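Local structure of V-type ATPase 116 kDa subunit (3RRK) at residues K63-V68 with A272-V277; Q71-L76 with A262-A267; K88-T91 with E95-E98. The protein probably acts in the rotary, proton-transporting V-type ATPase, this chain being the cytoplasmic N-terminal domain of its membrane-embedded subunit I, a homolog of subunit a. One frame throughout, in Å; residues are numbered along the deposited sequence.

Interaction 1: residues K63-V68 with A272-V277; sequences KRWEAV and ARYKAV
Trp65 and Tyr274 mark the nearest backbone approach between two helical turns that run in roughly opposed senses, their CA atoms 9.3 Å apart, so it is long side chains that bridge the space. Two of these bridges form, one aromatic and one ionic. In the first, Trp65 turns CD1 to CE2 of Tyr274 at 4.0 Å. The indole and phenol planes lie at 39° to each other and the ring centres are well apart, which makes this an oblique van der Waals touch. A water ties the polar ends of the same pair together: it accepts from Trp65 NE1 at 3.0 Å, sitting at the edge of the indole in its plane, and donates to Tyr274 OH at 3.1 Å. That hydroxyl is also hydrogen-bonded to Glu61, one helical turn before Trp65, so it is gripped twice and the phenol is less able to swing.

The helices involved, 56-79 and 224-281, belong to the helical part of the subunit I N-terminal domain, in the region of its proximal lobe; Val277 packs on Ile312 of strand 310-313, in the four-stranded antiparallel sheet. Trp65 itself is buried, its indole also touching Leu94 of helix 94-138 and Ala267 and Glu270 of helix 224-281.

The second bridge is a salt bridge. Lys275 NZ donates to Glu66 OE2 at 3.0 Å, arriving nearly in line with the C-O bond. The two side chains cross at about a right angle: Glu66 is extended beyond CG, while the extended Lys275 chain carries CE to 3.4 Å from Glu66 OE2, and the bend at chi4 (-79°) turns NZ onto the same oxygen. Lys275 is exposed to solvent, which probably weakens the pull between the two charges.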
# COMPACT_ATOMS: atom_id res chain seq x y z
N LYS A 63 -11.42 -9.81 16.45
CA LYS A 63 -10.18 -9.85 15.70
C LYS A 63 -10.42 -10.37 14.29
O LYS A 63 -9.87 -9.83 13.33
CB LYS A 63 -9.10 -10.70 16.40
CG LYS A 63 -8.56 -10.12 17.70
CD LYS A 63 -7.54 -9.00 17.49
CE LYS A 63 -6.11 -9.54 17.45
NZ LYS A 63 -5.09 -8.45 17.27
N ARG A 64 -11.25 -11.40 14.14
CA ARG A 64 -11.55 -11.95 12.81
C ARG A 64 -12.34 -10.99 11.91
O ARG A 64 -12.12 -10.96 10.69
CB ARG A 64 -12.23 -13.34 12.89
CG ARG A 64 -11.34 -14.38 13.59
CD ARG A 64 -12.11 -15.61 14.08
NE ARG A 64 -13.01 -16.12 13.06
CZ ARG A 64 -13.89 -17.09 13.28
NH1 ARG A 64 -13.97 -17.63 14.49
NH2 ARG A 64 -14.67 -17.51 12.30
N TRP A 65 -13.23 -10.20 12.51
CA TRP A 65 -13.98 -9.20 11.74
C TRP A 65 -13.08 -8.06 11.27
O TRP A 65 -13.26 -7.53 10.18
CB TRP A 65 -15.17 -8.66 12.53
CG TRP A 65 -16.38 -9.51 12.49
CD1 TRP A 65 -16.94 -10.18 13.54
CD2 TRP A 65 -17.19 -9.80 11.34
NE1 TRP A 65 -18.06 -10.86 13.12
CE2 TRP A 65 -18.24 -10.64 11.77
CE3 TRP A 65 -17.13 -9.43 9.99
CZ2 TRP A 65 -19.22 -11.13 10.91
CZ3 TRP A 65 -18.12 -9.90 9.13
CH2 TRP A 65 -19.15 -10.74 9.60
N GLU A 66 -12.12 -7.70 12.11
CA GLU A 66 -11.13 -6.70 11.74
C GLU A 66 -10.27 -7.18 10.57
O GLU A 66 -9.92 -6.41 9.69
CB GLU A 66 -10.25 -6.36 12.93
CG GLU A 66 -10.98 -5.62 14.05
CD GLU A 66 -10.09 -5.33 15.24
OE1 GLU A 66 -9.26 -6.22 15.58
OE2 GLU A 66 -10.22 -4.22 15.83
N ALA A 67 -9.95 -8.47 10.58
CA ALA A 67 -9.18 -9.10 9.50
C ALA A 67 -10.00 -9.11 8.22
O ALA A 67 -9.48 -8.83 7.13
CB ALA A 67 -8.77 -10.54 9.90
N VAL A 68 -11.30 -9.41 8.33
CA VAL A 68 -12.19 -9.22 7.19
C VAL A 68 -12.16 -7.77 6.68
O VAL A 68 -12.01 -7.54 5.49
CB VAL A 68 -13.64 -9.59 7.51
CG1 VAL A 68 -14.50 -9.35 6.29
CG2 VAL A 68 -13.75 -11.03 7.97
N ALA A 272 -17.51 -2.05 14.83
CA ALA A 272 -18.09 -0.99 15.66
C ALA A 272 -18.95 -1.57 16.76
O ALA A 272 -18.94 -1.10 17.90
CB ALA A 272 -18.91 -0.03 14.80
N ARG A 273 -19.72 -2.58 16.41
CA ARG A 273 -20.64 -3.19 17.34
C ARG A 273 -19.86 -3.84 18.48
O ARG A 273 -20.16 -3.63 19.65
CB ARG A 273 -21.50 -4.21 16.60
CG ARG A 273 -22.47 -5.02 17.43
CD ARG A 273 -23.29 -5.89 16.49
NE ARG A 273 -23.70 -5.13 15.30
CZ ARG A 273 -24.06 -5.67 14.15
NH1 ARG A 273 -24.08 -6.99 14.00
NH2 ARG A 273 -24.40 -4.89 13.13
N TYR A 274 -18.82 -4.59 18.13
CA TYR A 274 -18.00 -5.25 19.13
C TYR A 274 -17.23 -4.26 19.98
O TYR A 274 -17.16 -4.42 21.19
CB TYR A 274 -17.01 -6.23 18.48
CG TYR A 274 -17.59 -7.59 18.23
CD1 TYR A 274 -17.40 -8.63 19.14
CD2 TYR A 274 -18.34 -7.84 17.11
CE1 TYR A 274 -17.93 -9.89 18.90
CE2 TYR A 274 -18.88 -9.08 16.87
CZ TYR A 274 -18.68 -10.10 17.76
OH TYR A 274 -19.22 -11.33 17.49
N LYS A 275 -16.62 -3.27 19.35
CA LYS A 275 -15.86 -2.28 20.10
C LYS A 275 -16.77 -1.50 21.07
O LYS A 275 -16.45 -1.36 22.25
CB LYS A 275 -15.06 -1.34 19.18
CG LYS A 275 -13.80 -1.96 18.57
CD LYS A 275 -12.78 -0.90 18.14
CE LYS A 275 -11.66 -1.47 17.26
NZ LYS A 275 -10.58 -2.20 18.00
N ALA A 276 -17.89 -1.01 20.56
CA ALA A 276 -18.85 -0.26 21.38
C ALA A 276 -19.08 -0.95 22.72
O ALA A 276 -18.92 -0.36 23.79
CB ALA A 276 -20.18 -0.12 20.65
N VAL A 277 -19.46 -2.22 22.64
CA VAL A 277 -19.63 -3.02 23.84
C VAL A 277 -18.38 -3.01 24.72
O VAL A 277 -18.48 -2.85 25.94
CB VAL A 277 -19.96 -4.47 23.46
CG1 VAL A 277 -20.06 -5.33 24.71
CG2 VAL A 277 -21.24 -4.51 22.65
O HOH W 1 -20.07 -12.37 14.73

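Interaction 2: residues Q71-L76 with A262-A267; sequences QAEQSL and ALWTRA
Within the helical bundle that forms the stalk of this domain, helix 56-79 packs against helix 224-281 with Ala72 facing Trp264. The axes of turns 71-76 and 262-267 approach to 9.3 Å and run roughly antiparallel, at 148°. The small Ala72 permits this: its CB sits 4.0 Å from Trp264 CB, and their CA atoms are 5.7 Å apart. One turn on, Leu76 brings CD1 to 4.4 Å from the same Trp264 CB.

With CG anti to the backbone N (chi1 179°), Trp264 carries its indole out along the flank of helix 56-79, where the extended Glu73 crosses it at a slant. Trp264 NE1 donates to Glu73 OE2 at 3.2 Å in an almost straight bond, 168° at the hydrogen. The oxygen lies close to the ring plane and is approached on its anti side, from somewhat outside the carboxylate plane. Glu73 CG also rests 3.6 Å from Trp264 CD1, and the Glu73 side chain further touches Lys268. Behind the interface, Ser75 OG and Ser75 N reach Gln71 O from opposite faces of its plane. With a small residue, Ala72, at the crossing and Trp264 bonded to Glu73 at its flank, this is antiparallel helix packing within the stalk.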
# COMPACT_ATOMS: atom_id res chain seq x y z
N GLN A 71 -8.69 -7.20 4.92
CA GLN A 71 -8.51 -7.95 3.67
C GLN A 71 -9.40 -7.47 2.53
O GLN A 71 -9.00 -7.52 1.37
CB GLN A 71 -8.78 -9.44 3.89
CG GLN A 71 -7.71 -10.19 4.64
CD GLN A 71 -8.23 -11.49 5.23
OE1 GLN A 71 -7.85 -11.87 6.34
NE2 GLN A 71 -9.11 -12.18 4.50
N ALA A 72 -10.62 -7.05 2.85
CA ALA A 72 -11.49 -6.50 1.83
C ALA A 72 -10.94 -5.15 1.34
O ALA A 72 -10.88 -4.91 0.14
CB ALA A 72 -12.91 -6.36 2.34
N GLU A 73 -10.52 -4.28 2.26
CA GLU A 73 -9.90 -3.02 1.85
C GLU A 73 -8.73 -3.29 0.92
O GLU A 73 -8.66 -2.76 -0.18
CB GLU A 73 -9.44 -2.19 3.05
CG GLU A 73 -10.58 -1.38 3.67
CD GLU A 73 -10.18 -0.62 4.95
OE1 GLU A 73 -9.05 -0.81 5.45
OE2 GLU A 73 -11.03 0.17 5.44
N GLN A 74 -7.80 -4.12 1.37
CA GLN A 74 -6.65 -4.43 0.56
C GLN A 74 -7.08 -4.92 -0.83
O GLN A 74 -6.54 -4.47 -1.83
CB GLN A 74 -5.73 -5.42 1.29
CG GLN A 74 -4.63 -6.06 0.44
CD GLN A 74 -5.04 -7.44 -0.11
OE1 GLN A 74 -5.07 -7.66 -1.32
NE2 GLN A 74 -5.34 -8.38 0.80
N SER A 75 -8.08 -5.80 -0.90
CA SER A 75 -8.56 -6.30 -2.18
C SER A 75 -9.18 -5.22 -3.07
O SER A 75 -8.90 -5.15 -4.26
CB SER A 75 -9.51 -7.48 -2.01
OG SER A 75 -8.91 -8.50 -1.22
N LEU A 76 -10.02 -4.37 -2.48
CA LEU A 76 -10.70 -3.32 -3.23
C LEU A 76 -9.70 -2.33 -3.82
O LEU A 76 -9.85 -1.87 -4.96
CB LEU A 76 -11.73 -2.63 -2.34
CG LEU A 76 -12.98 -3.47 -2.04
CD1 LEU A 76 -13.71 -2.89 -0.84
CD2 LEU A 76 -13.90 -3.57 -3.24
N ALA A 262 -19.79 -5.57 -0.11
CA ALA A 262 -20.77 -6.04 0.87
C ALA A 262 -20.13 -6.67 2.11
O ALA A 262 -20.71 -6.65 3.19
CB ALA A 262 -21.70 -7.02 0.23
N LEU A 263 -18.95 -7.28 1.94
CA LEU A 263 -18.20 -7.86 3.05
C LEU A 263 -17.63 -6.76 3.91
O LEU A 263 -17.72 -6.78 5.14
CB LEU A 263 -17.06 -8.74 2.52
CG LEU A 263 -17.53 -10.05 1.87
CD1 LEU A 263 -16.54 -10.56 0.81
CD2 LEU A 263 -17.85 -11.10 2.94
N TRP A 264 -17.02 -5.78 3.24
CA TRP A 264 -16.41 -4.68 3.93
C TRP A 264 -17.46 -4.02 4.80
O TRP A 264 -17.24 -3.73 5.99
CB TRP A 264 -15.87 -3.69 2.91
CG TRP A 264 -15.24 -2.49 3.53
CD1 TRP A 264 -13.97 -2.40 4.02
CD2 TRP A 264 -15.85 -1.21 3.73
NE1 TRP A 264 -13.75 -1.13 4.51
CE2 TRP A 264 -14.88 -0.39 4.36
CE3 TRP A 264 -17.11 -0.67 3.44
CZ2 TRP A 264 -15.15 0.95 4.70
CZ3 TRP A 264 -17.37 0.65 3.78
CH2 TRP A 264 -16.39 1.45 4.40
N THR A 265 -18.62 -3.80 4.19
CA THR A 265 -19.69 -3.09 4.85
C THR A 265 -20.15 -3.84 6.09
O THR A 265 -20.13 -3.31 7.21
CB THR A 265 -20.82 -2.85 3.86
OG1 THR A 265 -20.32 -2.05 2.79
CG2 THR A 265 -21.97 -2.11 4.52
N ARG A 266 -20.54 -5.09 5.92
CA ARG A 266 -20.95 -5.87 7.08
C ARG A 266 -19.88 -5.85 8.19
O ARG A 266 -20.20 -5.73 9.37
CB ARG A 266 -21.30 -7.29 6.65
CG ARG A 266 -21.37 -8.30 7.77
CD ARG A 266 -22.62 -8.15 8.59
NE ARG A 266 -22.70 -9.17 9.64
CZ ARG A 266 -23.01 -10.45 9.41
NH1 ARG A 266 -23.25 -10.89 8.17
NH2 ARG A 266 -23.06 -11.30 10.44
N ALA A 267 -18.61 -5.95 7.79
CA ALA A 267 -17.52 -6.05 8.76
C ALA A 267 -17.23 -4.74 9.47
O ALA A 267 -17.00 -4.72 10.67
CB ALA A 267 -16.25 -6.64 8.13

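Interaction 3: residues K88-T91 with E95-E98; sequences KPFT and EEAE
At chi1 -176° the ring of Phe90 points away from its own N and out of the loop toward Glu96 and Ala97; Glu96, turned in a similar way (chi1 -151°), lays its extended chain past the ring's far end. The contact belongs to a helix-loop-helix connection: residues 88-91 lie near the end of the link between helix 56-79 and helix 94-138, and the ring folds back onto the first turn of the helix that follows. That turn is also held by Ser93 OG, hydrogen-bonded to Glu96 N.

Glu96 CB lies in the ring plane at its edge, 3.7 Å from Phe90 CZ. Ala97 N comes in at a slant, 3.4 Å from the same CZ, and no hydrogen bond joins the two segments, so the contact is packing alone. Leu263 of helix 224-281 touches both Phe90 and Ala97, adding a further apolar neighbour. With the ring cut back to an alanine, a gap would probably open beside Ala97 and Leu263, leaving the loop less firmly seated on the helix. The methyl of Ala97 fits against one side of the ring, CB lying 3.6 Å from Phe90 CE2 and 4.0 Å from Phe90 CD2.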
# COMPACT_ATOMS: atom_id res chain seq x y z
N LYS A 88 -27.10 -3.49 0.45
CA LYS A 88 -27.36 -4.84 0.94
C LYS A 88 -26.05 -5.52 1.31
O LYS A 88 -25.45 -6.26 0.51
CB LYS A 88 -28.15 -5.66 -0.08
CG LYS A 88 -28.62 -7.03 0.45
CD LYS A 88 -29.64 -7.70 -0.48
CE LYS A 88 -31.03 -7.05 -0.37
NZ LYS A 88 -32.09 -7.84 -1.06
N PRO A 89 -25.59 -5.27 2.55
CA PRO A 89 -24.36 -5.81 3.11
C PRO A 89 -24.44 -7.33 3.25
O PRO A 89 -25.54 -7.87 3.41
CB PRO A 89 -24.30 -5.15 4.51
CG PRO A 89 -25.29 -4.06 4.49
CD PRO A 89 -26.35 -4.49 3.54
N PHE A 90 -23.29 -8.01 3.17
CA PHE A 90 -23.21 -9.45 3.40
C PHE A 90 -24.07 -9.85 4.63
O PHE A 90 -23.93 -9.24 5.70
CB PHE A 90 -21.74 -9.86 3.60
CG PHE A 90 -21.54 -11.33 3.74
CD1 PHE A 90 -21.40 -12.13 2.62
CD2 PHE A 90 -21.49 -11.91 4.99
CE1 PHE A 90 -21.23 -13.49 2.74
CE2 PHE A 90 -21.31 -13.28 5.11
CZ PHE A 90 -21.18 -14.07 3.99
N THR A 91 -24.93 -10.86 4.48
CA THR A 91 -25.81 -11.27 5.59
C THR A 91 -25.44 -12.62 6.22
O THR A 91 -26.07 -13.04 7.21
CB THR A 91 -27.32 -11.33 5.19
OG1 THR A 91 -27.52 -12.33 4.18
CG2 THR A 91 -27.83 -9.97 4.71
N GLU A 95 -17.98 -17.04 9.35
CA GLU A 95 -17.37 -18.16 8.66
C GLU A 95 -17.60 -18.12 7.14
O GLU A 95 -16.67 -18.24 6.35
CB GLU A 95 -17.88 -19.46 9.27
CG GLU A 95 -17.31 -19.76 10.69
CD GLU A 95 -17.90 -18.90 11.84
OE1 GLU A 95 -19.05 -18.38 11.72
OE2 GLU A 95 -17.22 -18.76 12.89
N GLU A 96 -18.84 -17.93 6.72
CA GLU A 96 -19.14 -17.72 5.31
C GLU A 96 -18.36 -16.53 4.73
O GLU A 96 -17.76 -16.64 3.67
CB GLU A 96 -20.64 -17.55 5.14
CG GLU A 96 -21.20 -17.98 3.83
CD GLU A 96 -22.73 -17.86 3.80
OE1 GLU A 96 -23.36 -17.49 4.83
OE2 GLU A 96 -23.30 -18.13 2.72
N ALA A 97 -18.37 -15.39 5.43
CA ALA A 97 -17.64 -14.20 4.96
C ALA A 97 -16.16 -14.49 4.78
O ALA A 97 -15.55 -14.14 3.76
CB ALA A 97 -17.82 -13.02 5.94
N GLU A 98 -15.58 -15.10 5.79
CA GLU A 98 -14.19 -15.42 5.75
C GLU A 98 -13.89 -16.42 4.60
O GLU A 98 -12.84 -16.33 3.93
CB GLU A 98 -13.79 -16.04 7.08
CG GLU A 98 -13.64 -15.10 8.25
CD GLU A 98 -13.47 -15.91 9.54
OE1 GLU A 98 -14.03 -17.04 9.61
OE2 GLU A 98 -12.78 -15.45 10.46

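Overall arrangement
Interactions 1 and 2 are successive levels of one seam, their centres about 13 Å apart, since both join helix 56-79 to helix 224-281. Between them Ala267 CB fills the space, 3.5 Å from Trp65 CE3. Interaction 3, whose centre lies about 10 Å from that of interaction 2 and about 14 Å from that of interaction 1, brings in helix 94-138. Arg64 NE meets Glu98 OE2 at 2.7 Å and Arg64 NH2 meets Glu95 OE2 at 2.9 Å, two salt bridges tying 63-68 to 95-98. Phe90 N probably bonds to Ala262 O at 2.9 Å, fixing the connecting loop to helix 224-281. Together they join helices 56-79, 94-138 and 224-281 near the sheet holding strand 310-313.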